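Local coordinates for uncharacterized protein (Bacteroides ovatus, PDB 4IRT) that is of unknown function but, as a BNR repeat-like beta-propeller, is a putative neuraminidase that may act on sialic acid-containing glycans, at residues A[211-216]-A[222-227]. Sequence-based numbering, arbitrary orientation.
Sequences YARSFD and YKTSGE. With EDO (1,2-ethanediol), chain M.
The ring of Tyr211 meets the methyl of Thr224, with CE2 lying 3.6 Å from CG2 and the two side chains set obliquely. With CG anti to the backbone N (chi1 176°), the ring runs along the strand to Arg213, whose NH1 donates to Tyr211 OH at 2.9 Å, the oxygen lying 24° out of the guanidinium plane; His192 ND1 is a second partner of that hydroxyl. The hydroxyl of Thr224 is held separately, by Glu239. Ala212 adds little beyond its CA, which rests against Tyr222 O. Arg213 makes both backbone bonds of the contact: its N donates to Tyr222 O (3.1 Å), and its O accepts from Tyr222 N (2.7 Å). These two bonds make a single antiparallel hydrogen-bonded bridge between the end of strand 206-214, the third strand of a four-stranded antiparallel propeller blade, and the loop that leads to the outermost strand 239-242; a type I turn from Lys223 to Gly226 follows. The extended Arg213 side chain crosses Thr224 at about a right angle, one guanidinium face lying over Thr224 CA, which is 3.4 Å from NH2. An ethanediol, probably from the crystallisation liquor, sits at the guanidinium edge: Arg213 NE donates to its O1 at 2.9 Å, NH2 donates to its O2, and O1 donates onward to Lys223 O. An alanine in place of Arg213 would probably uncover Thr224 CA and deprive Tyr211 OH of its NH1 donor. Further on, Phe215 presents its ring edge to ethanediol O1, and its CD2 packs 4.1 Å from Tyr222 CD1, the two side chains crossing at about a right angle.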
loop_
_atom_site.group_PDB
_atom_site.type_symbol
_atom_site.label_atom_id
_atom_site.label_comp_id
_atom_site.label_asym_id
_atom_site.label_seq_id
_atom_site.Cartn_x
_atom_site.Cartn_y
_atom_site.Cartn_z
ATOM N N TYR A 211 4.910 -5.712 14.660
ATOM C CA TYR A 211 5.099 -4.272 14.516
ATOM C C TYR A 211 6.513 -3.849 14.910
ATOM O O TYR A 211 7.071 -4.386 15.840
ATOM C CB TYR A 211 4.099 -3.537 15.399
ATOM C CG TYR A 211 4.288 -2.041 15.397
ATOM C CD1 TYR A 211 3.771 -1.258 14.357
ATOM C CD2 TYR A 211 4.966 -1.404 16.417
ATOM C CE1 TYR A 211 3.957 0.112 14.337
ATOM C CE2 TYR A 211 5.172 -0.035 16.392
ATOM C CZ TYR A 211 4.642 0.727 15.370
ATOM O OH TYR A 211 4.783 2.100 15.355
ATOM N N ALA A 212 7.042 -2.854 14.211
ATOM C CA ALA A 212 8.234 -2.169 14.619
ATOM C C ALA A 212 8.204 -0.759 14.080
ATOM O O ALA A 212 7.471 -0.481 13.141
ATOM C CB ALA A 212 9.466 -2.897 14.099
ATOM N N ARG A 213 8.974 0.126 14.698
ATOM C CA ARG A 213 9.140 1.497 14.176
ATOM C C ARG A 213 10.548 2.038 14.339
ATOM O O ARG A 213 11.284 1.626 15.222
ATOM C CB ARG A 213 8.122 2.452 14.793
ATOM C CG ARG A 213 8.147 2.514 16.322
ATOM C CD ARG A 213 7.267 3.678 16.762
ATOM N NE ARG A 213 6.954 3.694 18.197
ATOM C CZ ARG A 213 5.736 3.622 18.709
ATOM N NH1 ARG A 213 4.668 3.461 17.933
ATOM N NH2 ARG A 213 5.587 3.694 20.014
ATOM N N SER A 214 10.911 2.984 13.489
ATOM C CA SER A 214 12.241 3.568 13.493
ATOM C C SER A 214 12.129 5.082 13.469
ATOM O O SER A 214 11.405 5.650 12.629
ATOM C CB SER A 214 13.043 3.154 12.268
ATOM O OG SER A 214 14.309 3.819 12.279
ATOM N N PHE A 215 12.901 5.725 14.355
ATOM C CA PHE A 215 12.956 7.184 14.472
ATOM C C PHE A 215 14.167 7.831 13.791
ATOM O O PHE A 215 14.289 9.060 13.797
ATOM C CB PHE A 215 12.968 7.579 15.955
ATOM C CG PHE A 215 11.768 7.084 16.712
ATOM C CD1 PHE A 215 10.610 7.842 16.781
ATOM C CD2 PHE A 215 11.804 5.859 17.344
ATOM C CE1 PHE A 215 9.499 7.391 17.491
ATOM C CE2 PHE A 215 10.687 5.371 18.005
ATOM C CZ PHE A 215 9.535 6.157 18.100
ATOM N N ASP A 216 15.050 7.012 13.202
ATOM C CA ASP A 216 16.296 7.488 12.598
ATOM C C ASP A 216 16.473 6.968 11.157
ATOM O O ASP A 216 17.555 6.527 10.748
ATOM C CB ASP A 216 17.466 7.107 13.477
ATOM C CG ASP A 216 17.602 5.603 13.675
ATOM O OD1 ASP A 216 16.800 4.807 13.088
ATOM O OD2 ASP A 216 18.505 5.215 14.441
ATOM N N TYR A 222 12.436 0.038 17.081
ATOM C CA TYR A 222 11.868 -0.005 18.441
ATOM C C TYR A 222 10.514 -0.689 18.513
ATOM O O TYR A 222 9.774 -0.726 17.541
ATOM C CB TYR A 222 11.749 1.417 19.002
ATOM C CG TYR A 222 13.111 1.975 19.404
ATOM C CD1 TYR A 222 13.974 2.510 18.454
ATOM C CD2 TYR A 222 13.546 1.923 20.732
ATOM C CE1 TYR A 222 15.225 2.991 18.812
ATOM C CE2 TYR A 222 14.787 2.427 21.105
ATOM C CZ TYR A 222 15.630 2.953 20.139
ATOM O OH TYR A 222 16.887 3.409 20.488
ATOM N N LYS A 223 10.200 -1.199 19.697
ATOM C CA LYS A 223 8.858 -1.633 20.024
ATOM C C LYS A 223 8.112 -0.442 20.613
ATOM O O LYS A 223 8.735 0.529 21.050
ATOM C CB LYS A 223 8.909 -2.767 21.045
ATOM C CG LYS A 223 9.687 -3.995 20.575
ATOM C CD LYS A 223 9.456 -5.180 21.509
ATOM C CE LYS A 223 10.192 -6.423 21.039
ATOM N NZ LYS A 223 9.799 -7.685 21.737
ATOM N N THR A 224 6.789 -0.533 20.634
ATOM C CA THR A 224 5.947 0.509 21.233
ATOM C C THR A 224 6.276 0.727 22.710
ATOM O O THR A 224 6.131 1.847 23.246
ATOM C CB THR A 224 4.446 0.165 21.179
ATOM O OG1 THR A 224 4.223 -1.071 21.861
ATOM C CG2 THR A 224 3.919 0.108 19.735
ATOM N N SER A 225 6.659 -0.358 23.367
ATOM C CA SER A 225 6.931 -0.362 24.781
ATOM C C SER A 225 8.334 0.188 25.097
ATOM O O SER A 225 8.727 0.247 26.258
ATOM C CB SER A 225 6.735 -1.779 25.352
ATOM O OG SER A 225 7.303 -2.788 24.512
ATOM N N GLY A 226 9.086 0.581 24.068
ATOM C CA GLY A 226 10.326 1.329 24.246
ATOM C C GLY A 226 11.622 0.561 24.064
ATOM O O GLY A 226 12.687 1.176 23.963
ATOM N N GLU A 227 11.562 -0.771 23.999
ATOM C CA GLU A 227 12.785 -1.540 23.811
ATOM C C GLU A 227 13.324 -1.339 22.397
ATOM O O GLU A 227 12.575 -1.327 21.412
ATOM C CB GLU A 227 12.572 -3.042 24.049
ATOM C CG GLU A 227 12.012 -3.403 25.416
ATOM C CD GLU A 227 10.484 -3.373 25.477
ATOM O OE1 GLU A 227 9.826 -2.775 24.578
ATOM O OE2 GLU A 227 9.936 -3.941 26.443
HETATM C C1 EDO M . 9.447 3.626 21.477
HETATM O O1 EDO M . 9.019 3.250 20.150
HETATM C C2 EDO M . 9.030 5.042 21.869
HETATM O O2 EDO M . 7.603 5.153 21.819
#